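Local coordinates for protein beta-N-acetylhexosaminidase (Thermotoga neapolitana, PDB 5C0Q) that probably hydrolyses terminal non-reducing N-acetyl-D-hexosamine residues from N-acetyl-beta-D-hexosaminides, and binds zinc ions, at residues 112-117 with 145-150; 108-113 with 156-161; 67-72 with 128-133. One frame throughout, in Å; residues are numbered along the deposited sequence.

All three contacts lie in the family 3 glycoside hydrolase barrel. Along the chain come 67-72, then 108-113 overlapping 112-117, then 128-133, 145-150 and 156-161. Contact 2 pairs neighbouring strands 110-111 and 156-162; contact 1 packs the chain leaving the first of them on helix 136-153, which leads back to the second. Their centres are about 7 Å apart, they share Phe112 and Ala113, and Asp117 and His161 bind the same zinc ion. Contact 3 joins two loops, its centre about 11 Å from that of contact 1 and 14 Å from that of contact 2. Ser131 OG hydrogen-bonds to the backbone O of Asp117, tying contact 3 to the loop that carries this zinc ligand.

Contact 1 (112-117 with 145-150); sequences FAPVLD and EACMGY. With ZN (zinc ion), chain O.
Pro114 wedges its ring against the helix at Ala146 and Cys147, the tightest part of a contact made by packing alone. Pro114 CG lies 3.8 Å from Ala146 CB, and the next ring carbon, Pro114 CD, reaches Cys147 SG at 3.7 Å. A cis peptide bond joins Ala113 to this proline. One helical turn on from Ala146, Tyr150 directs its ring back toward the loop: with CG anti to the carbonyl carbon (chi1 -81°), the ring lies obliquely beside Ala113, whose CB is 3.7 Å from Tyr150 OH and 3.9 Å from Tyr150 CE2.

Past Pro114 the packing thins. Leu116 CD1 stays 5.8 Å from Cys147 SG, and Asp117 turns to a zinc ion instead, binding it through OD2 at 2.0 Å together with His161 and His165. Glu145 and Met148 lie on the helix away from the loop and are partly exposed to solvent.

The loop continues from strand 110-111 of the barrel. Ala146 and Tyr150 also touch helix 90-106, while Cys147 meets Ile197 of helix 191-198 and Ile159 of strand 156-162, so helix 136-153 is packed between two helices and the parallel sheet.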
# COMPACT_ATOMS: atom_id res chain seq x y z
N PHE B 112 -11.43 0.18 -12.72
CA PHE B 112 -11.54 -0.29 -14.10
C PHE B 112 -11.01 -1.73 -14.25
O PHE B 112 -9.92 -1.95 -14.74
CB PHE B 112 -10.79 0.65 -15.05
CG PHE B 112 -11.42 2.02 -15.20
CD1 PHE B 112 -12.75 2.23 -14.91
CD2 PHE B 112 -10.68 3.08 -15.65
CE1 PHE B 112 -13.31 3.48 -15.06
CE2 PHE B 112 -11.26 4.33 -15.78
CZ PHE B 112 -12.59 4.53 -15.48
N ALA B 113 -11.79 -2.67 -13.75
CA ALA B 113 -11.51 -4.09 -13.79
C ALA B 113 -12.81 -4.75 -13.40
O ALA B 113 -13.66 -4.07 -12.85
CB ALA B 113 -10.41 -4.47 -12.86
N PRO B 114 -13.00 -6.04 -13.71
CA PRO B 114 -12.08 -6.95 -14.40
C PRO B 114 -12.05 -6.85 -15.93
O PRO B 114 -12.98 -6.42 -16.57
CB PRO B 114 -12.58 -8.33 -13.99
CG PRO B 114 -14.04 -8.12 -13.79
CD PRO B 114 -14.23 -6.73 -13.29
N VAL B 115 -10.93 -7.28 -16.49
CA VAL B 115 -10.78 -7.57 -17.90
C VAL B 115 -11.52 -8.85 -18.21
O VAL B 115 -11.30 -9.82 -17.55
CB VAL B 115 -9.30 -7.76 -18.29
CG1 VAL B 115 -9.19 -8.37 -19.70
CG2 VAL B 115 -8.56 -6.45 -18.14
N LEU B 116 -12.42 -8.82 -19.19
CA LEU B 116 -13.17 -10.01 -19.57
C LEU B 116 -12.85 -10.58 -20.95
O LEU B 116 -13.41 -11.57 -21.36
CB LEU B 116 -14.67 -9.71 -19.47
CG LEU B 116 -15.18 -9.43 -18.07
CD1 LEU B 116 -16.70 -9.28 -18.07
CD2 LEU B 116 -14.72 -10.54 -17.13
N ASP B 117 -11.86 -9.99 -21.60
CA ASP B 117 -11.39 -10.40 -22.88
C ASP B 117 -10.80 -11.80 -22.82
O ASP B 117 -10.24 -12.19 -21.83
CB ASP B 117 -10.35 -9.41 -23.35
CG ASP B 117 -10.91 -8.04 -23.45
OD1 ASP B 117 -11.84 -7.87 -24.26
OD2 ASP B 117 -10.43 -7.13 -22.72
N GLU B 145 -16.91 -13.67 -10.04
CA GLU B 145 -16.33 -13.60 -8.73
C GLU B 145 -15.63 -12.29 -8.52
O GLU B 145 -15.74 -11.72 -7.46
CB GLU B 145 -15.35 -14.74 -8.48
CG GLU B 145 -15.98 -16.07 -8.11
CD GLU B 145 -16.43 -16.06 -6.69
OE1 GLU B 145 -16.01 -15.19 -5.92
OE2 GLU B 145 -17.21 -16.92 -6.30
N ALA B 146 -14.95 -11.80 -9.55
CA ALA B 146 -14.27 -10.51 -9.47
C ALA B 146 -15.23 -9.31 -9.27
O ALA B 146 -15.01 -8.49 -8.41
CB ALA B 146 -13.40 -10.29 -10.70
N CYS B 147 -16.27 -9.21 -10.08
CA CYS B 147 -17.24 -8.13 -9.92
C CYS B 147 -17.89 -8.16 -8.55
O CYS B 147 -18.13 -7.13 -7.97
CB CYS B 147 -18.32 -8.20 -10.99
SG CYS B 147 -17.73 -7.77 -12.56
N MET B 148 -18.20 -9.35 -8.07
CA MET B 148 -18.84 -9.54 -6.80
C MET B 148 -17.89 -9.16 -5.62
O MET B 148 -18.31 -8.57 -4.66
CB MET B 148 -19.32 -10.99 -6.68
CG MET B 148 -20.03 -11.29 -5.39
SD MET B 148 -21.67 -10.53 -5.39
CE MET B 148 -22.46 -11.41 -6.73
N GLY B 149 -16.62 -9.55 -5.71
CA GLY B 149 -15.63 -9.21 -4.72
C GLY B 149 -15.39 -7.70 -4.64
O GLY B 149 -15.38 -7.13 -3.56
N TYR B 150 -15.19 -7.07 -5.79
CA TYR B 150 -14.99 -5.65 -5.85
C TYR B 150 -16.15 -4.97 -5.16
O TYR B 150 -15.97 -4.05 -4.36
CB TYR B 150 -14.85 -5.15 -7.29
CG TYR B 150 -13.48 -5.33 -7.87
CD1 TYR B 150 -12.35 -4.94 -7.16
CD2 TYR B 150 -13.31 -5.90 -9.15
CE1 TYR B 150 -11.12 -5.10 -7.67
CE2 TYR B 150 -12.06 -6.09 -9.68
CZ TYR B 150 -10.97 -5.68 -8.94
OH TYR B 150 -9.74 -5.86 -9.46
ZN ZN O . -9.44 -5.42 -23.21

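Contact 2 (108-113 with 156-161); sequences FNMVFA and IPCIKH. With ZN (zinc ion), chain O.
Lys160 NZ donates to the backbone oxygen Phe112 O at 2.9 Å, approaching from above the carbonyl plane, and also forms a salt bridge with Glu65. The lysine leaves its backbone with CG between N and the carbonyl carbon (chi1 61°) and then runs extended, laying CD and CE alongside the same carbonyl before the amine reaches it. Backbone bonds join the strands farther back. Ile156 N gives a nearly straight bond to Asn109 O (2.9 Å, 174° at the hydrogen), and Val111 N answers with a longer one to Ile156 O (3.2 Å). These two flank Met110, which is thereby paired with Ile156 in a parallel bridge. At Ala113, which closes the inverse gamma turn centred on Phe112, the backbone Ala113 O accepts Cys158 N at 3.1 Å.

The two strands are neighbours in the parallel sheet of the TIM-type barrel and, with helix 136-153 between them in the chain, form a beta-alpha-beta crossover. At the end of the second strand a cis peptide bond joins Lys160 to His161, the first two residues of the KHFPGHG sequence motif of family 3 beta-N-acetylglucosaminidases. His161 ND1 lies 1.9 Å from the zinc ion that Asp117 also binds.

Side-chain packing centres on Cys158. Met110, fully extended from a chi1 of 172°, brings CE to 3.5 Å from Cys158 CB, and that methyl also lies at the edge of the Phe112 ring, in its plane. Cys158 CB meets the ring edge too, at 3.9 Å from Phe112 CD1, while the sulfur stands obliquely to the ring. On the other face of the sheet, Pro157 CB rests against Ala113 O.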
# COMPACT_ATOMS: atom_id res chain seq x y z
N PHE B 108 -11.20 5.66 -3.26
CA PHE B 108 -11.73 5.19 -4.56
C PHE B 108 -13.13 4.61 -4.40
O PHE B 108 -13.44 4.01 -3.39
CB PHE B 108 -10.82 4.14 -5.18
CG PHE B 108 -9.48 4.65 -5.58
CD1 PHE B 108 -9.29 5.23 -6.82
CD2 PHE B 108 -8.41 4.60 -4.70
CE1 PHE B 108 -8.07 5.71 -7.17
CE2 PHE B 108 -7.17 5.10 -5.06
CZ PHE B 108 -7.00 5.66 -6.27
N ASN B 109 -13.98 4.78 -5.41
CA ASN B 109 -15.30 4.17 -5.38
C ASN B 109 -15.62 3.38 -6.66
O ASN B 109 -16.68 2.80 -6.78
CB ASN B 109 -16.37 5.24 -5.12
CG ASN B 109 -16.24 6.43 -6.02
OD1 ASN B 109 -16.20 6.30 -7.22
ND2 ASN B 109 -16.18 7.59 -5.44
N MET B 110 -14.69 3.34 -7.61
CA MET B 110 -14.81 2.53 -8.82
C MET B 110 -13.41 2.05 -9.23
O MET B 110 -12.45 2.74 -9.05
CB MET B 110 -15.47 3.34 -9.94
CG MET B 110 -15.49 2.69 -11.34
SD MET B 110 -16.64 3.55 -12.43
CE MET B 110 -16.15 2.96 -13.95
N VAL B 111 -13.32 0.87 -9.78
CA VAL B 111 -12.11 0.36 -10.36
C VAL B 111 -12.39 -0.07 -11.83
O VAL B 111 -13.48 -0.56 -12.15
CB VAL B 111 -11.56 -0.82 -9.56
CG1 VAL B 111 -12.48 -2.01 -9.65
CG2 VAL B 111 -10.19 -1.20 -10.10
N PHE B 112 -11.43 0.18 -12.72
CA PHE B 112 -11.54 -0.29 -14.10
C PHE B 112 -11.01 -1.73 -14.25
O PHE B 112 -9.92 -1.95 -14.74
CB PHE B 112 -10.79 0.65 -15.05
CG PHE B 112 -11.42 2.02 -15.20
CD1 PHE B 112 -12.75 2.23 -14.91
CD2 PHE B 112 -10.68 3.08 -15.65
CE1 PHE B 112 -13.31 3.48 -15.06
CE2 PHE B 112 -11.26 4.33 -15.78
CZ PHE B 112 -12.59 4.53 -15.48
N ALA B 113 -11.79 -2.67 -13.75
CA ALA B 113 -11.51 -4.09 -13.79
C ALA B 113 -12.81 -4.75 -13.40
O ALA B 113 -13.66 -4.07 -12.85
CB ALA B 113 -10.41 -4.47 -12.86
N ILE B 156 -17.21 -0.06 -7.10
CA ILE B 156 -17.98 -0.52 -8.28
C ILE B 156 -17.12 -0.98 -9.45
O ILE B 156 -16.32 -0.22 -9.95
CB ILE B 156 -18.89 0.58 -8.80
CG1 ILE B 156 -19.96 0.89 -7.78
CG2 ILE B 156 -19.62 0.15 -10.05
CD1 ILE B 156 -20.66 2.17 -8.11
N PRO B 157 -17.32 -2.21 -9.92
CA PRO B 157 -16.51 -2.65 -11.06
C PRO B 157 -16.93 -2.08 -12.39
O PRO B 157 -18.03 -1.63 -12.60
CB PRO B 157 -16.69 -4.17 -11.05
CG PRO B 157 -17.99 -4.39 -10.42
CD PRO B 157 -18.19 -3.29 -9.41
N CYS B 158 -15.97 -2.09 -13.29
CA CYS B 158 -16.20 -1.70 -14.66
C CYS B 158 -15.57 -2.74 -15.57
O CYS B 158 -14.36 -2.82 -15.70
CB CYS B 158 -15.64 -0.32 -14.96
SG CYS B 158 -16.06 0.29 -16.61
N ILE B 159 -16.41 -3.58 -16.17
CA ILE B 159 -15.94 -4.67 -17.00
C ILE B 159 -15.50 -4.12 -18.33
O ILE B 159 -16.04 -3.16 -18.78
CB ILE B 159 -17.02 -5.76 -17.17
CG1 ILE B 159 -18.27 -5.18 -17.82
CG2 ILE B 159 -17.37 -6.36 -15.83
CD1 ILE B 159 -19.41 -6.17 -17.93
N LYS B 160 -14.48 -4.71 -18.91
CA LYS B 160 -13.89 -4.19 -20.12
C LYS B 160 -13.28 -5.34 -20.95
O LYS B 160 -13.09 -6.43 -20.43
CB LYS B 160 -12.86 -3.10 -19.78
CG LYS B 160 -11.71 -3.55 -18.94
CD LYS B 160 -10.93 -2.36 -18.36
CE LYS B 160 -9.60 -2.82 -17.81
NZ LYS B 160 -8.73 -1.72 -17.36
N HIS B 161 -13.11 -5.16 -22.26
CA HIS B 161 -13.71 -4.08 -23.04
C HIS B 161 -14.78 -4.65 -23.97
O HIS B 161 -14.47 -5.44 -24.85
CB HIS B 161 -12.68 -3.34 -23.89
CG HIS B 161 -11.45 -2.93 -23.15
ND1 HIS B 161 -10.41 -3.80 -22.89
CD2 HIS B 161 -11.08 -1.74 -22.63
CE1 HIS B 161 -9.46 -3.15 -22.25
NE2 HIS B 161 -9.85 -1.91 -22.07
ZN ZN O . -9.44 -5.42 -23.21

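Contact 3 (67-72 with 128-133); sequences GQLEVL and DLRSFG
Gln68 reaches across to Leu129 with its side chain extended, CG anti to the backbone N (chi1 -169°), which carries the amide to the 128-133 loop. There Gln68 OE1 accepts Leu129 N at 3.2 Å. The donor lies in the carbonyl plane, but the bond is bent, with 144° at the hydrogen. The same oxygen sits 3.1 Å from Leu129 CB, and the Gln68 side chain crosses that of Arg130 at about a right angle, with Gln68 CD 4.1 Å from Arg130 CG.

Leu69 comes next and packs on Arg130. Its CD1 lies 3.8 Å from Arg130 CD and over one face of the guanidinium, toward the rim, while Leu69 CD2 lies 4.0 Å from Arg130 NH2. The arginine chain bends at chi3 (61°), presenting that flat face to the leucine, and a salt bridge from Arg130 NH2 to Glu65 holds its end. Because Lys160 pairs with the same Glu65 oxygen, one carboxylate gathers both cations.

Glu70 makes no contact with 128-133. It weakly accepts Gly67 N through OE2 and forms a salt bridge with Lys451 of the second subunit, whose Arg431 packs on Gln68 and Leu129. Leu72, farther along, touches Phe108.

Both loops follow barrel strands, 59-62 and 110-111. The nearest side-chain atom of Arg130 is about 4 Å from a second zinc ion, not the one held by Asp117, and about 5 Å from that of His161. Such loops beyond the strands' carboxyl ends are where TIM-type barrels build their active sites, and here the second subunit borders them.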
# COMPACT_ATOMS: atom_id res chain seq x y z
N GLY B 67 -1.86 -7.93 -11.14
CA GLY B 67 -0.91 -8.50 -12.09
C GLY B 67 -0.10 -7.44 -12.80
O GLY B 67 0.53 -6.60 -12.20
N GLN B 68 -0.17 -7.49 -14.12
CA GLN B 68 0.62 -6.67 -15.01
C GLN B 68 0.25 -5.19 -14.91
O GLN B 68 1.08 -4.33 -14.98
CB GLN B 68 0.40 -7.22 -16.41
CG GLN B 68 1.22 -6.78 -17.53
CD GLN B 68 0.81 -7.56 -18.76
OE1 GLN B 68 0.48 -8.73 -18.65
NE2 GLN B 68 0.79 -6.91 -19.91
N LEU B 69 -1.01 -4.88 -14.72
CA LEU B 69 -1.35 -3.51 -14.48
C LEU B 69 -1.60 -3.25 -13.03
O LEU B 69 -2.70 -3.47 -12.58
CB LEU B 69 -2.59 -3.11 -15.23
CG LEU B 69 -2.32 -2.27 -16.44
CD1 LEU B 69 -1.65 -3.14 -17.47
CD2 LEU B 69 -3.61 -1.75 -16.94
N GLU B 70 -0.59 -2.76 -12.32
CA GLU B 70 -0.72 -2.38 -10.93
C GLU B 70 -0.23 -0.95 -10.75
O GLU B 70 0.86 -0.66 -11.14
CB GLU B 70 0.02 -3.36 -10.03
CG GLU B 70 -0.73 -4.68 -9.90
CD GLU B 70 0.00 -5.75 -9.14
OE1 GLU B 70 1.23 -5.71 -9.04
OE2 GLU B 70 -0.66 -6.67 -8.63
N VAL B 71 -1.05 -0.09 -10.16
CA VAL B 71 -0.76 1.32 -10.03
C VAL B 71 -0.91 1.80 -8.59
O VAL B 71 -0.48 2.88 -8.26
CB VAL B 71 -1.65 2.19 -10.94
CG1 VAL B 71 -1.42 1.88 -12.39
CG2 VAL B 71 -3.15 2.08 -10.56
N LEU B 72 -1.51 1.00 -7.73
CA LEU B 72 -1.64 1.36 -6.34
C LEU B 72 -0.67 0.56 -5.46
O LEU B 72 -0.86 -0.61 -5.25
CB LEU B 72 -3.08 1.15 -5.87
CG LEU B 72 -4.20 1.94 -6.54
CD1 LEU B 72 -5.54 1.56 -5.95
CD2 LEU B 72 -4.00 3.42 -6.50
N ASP B 128 -1.27 -9.91 -22.32
CA ASP B 128 -0.93 -11.31 -22.28
C ASP B 128 -1.34 -11.98 -20.99
O ASP B 128 -1.95 -13.02 -20.98
CB ASP B 128 0.58 -11.46 -22.48
CG ASP B 128 0.97 -12.86 -22.82
OD1 ASP B 128 0.06 -13.72 -22.90
OD2 ASP B 128 2.19 -13.11 -22.97
N LEU B 129 -1.00 -11.35 -19.87
CA LEU B 129 -1.33 -11.88 -18.58
C LEU B 129 -2.65 -11.32 -18.03
O LEU B 129 -3.15 -11.78 -17.02
CB LEU B 129 -0.16 -11.57 -17.66
CG LEU B 129 1.11 -12.38 -17.87
CD1 LEU B 129 2.13 -12.02 -16.87
CD2 LEU B 129 0.84 -13.83 -17.76
N ARG B 130 -3.25 -10.37 -18.73
CA ARG B 130 -4.38 -9.67 -18.20
C ARG B 130 -5.74 -10.36 -18.34
O ARG B 130 -6.74 -9.89 -17.82
CB ARG B 130 -4.43 -8.30 -18.83
CG ARG B 130 -3.29 -7.44 -18.41
CD ARG B 130 -3.19 -6.19 -19.19
NE ARG B 130 -4.37 -5.36 -19.05
CZ ARG B 130 -4.69 -4.38 -19.86
NH1 ARG B 130 -3.91 -4.09 -20.87
NH2 ARG B 130 -5.77 -3.66 -19.66
N SER B 131 -5.77 -11.49 -19.00
CA SER B 131 -6.98 -12.22 -19.21
C SER B 131 -7.03 -13.49 -18.35
O SER B 131 -6.05 -14.13 -18.15
CB SER B 131 -7.11 -12.53 -20.72
OG SER B 131 -7.94 -13.63 -21.01
N PHE B 132 -8.20 -13.87 -17.90
CA PHE B 132 -8.36 -15.07 -17.12
C PHE B 132 -8.13 -16.39 -17.87
O PHE B 132 -7.87 -17.38 -17.24
CB PHE B 132 -9.76 -15.13 -16.53
CG PHE B 132 -10.01 -14.17 -15.42
CD1 PHE B 132 -9.33 -14.30 -14.20
CD2 PHE B 132 -11.01 -13.22 -15.53
CE1 PHE B 132 -9.61 -13.48 -13.16
CE2 PHE B 132 -11.26 -12.40 -14.49
CZ PHE B 132 -10.57 -12.53 -13.29
N GLY B 133 -8.27 -16.41 -19.19
CA GLY B 133 -8.11 -17.62 -19.98
C GLY B 133 -8.78 -17.66 -21.35
O GLY B 133 -9.38 -16.70 -21.78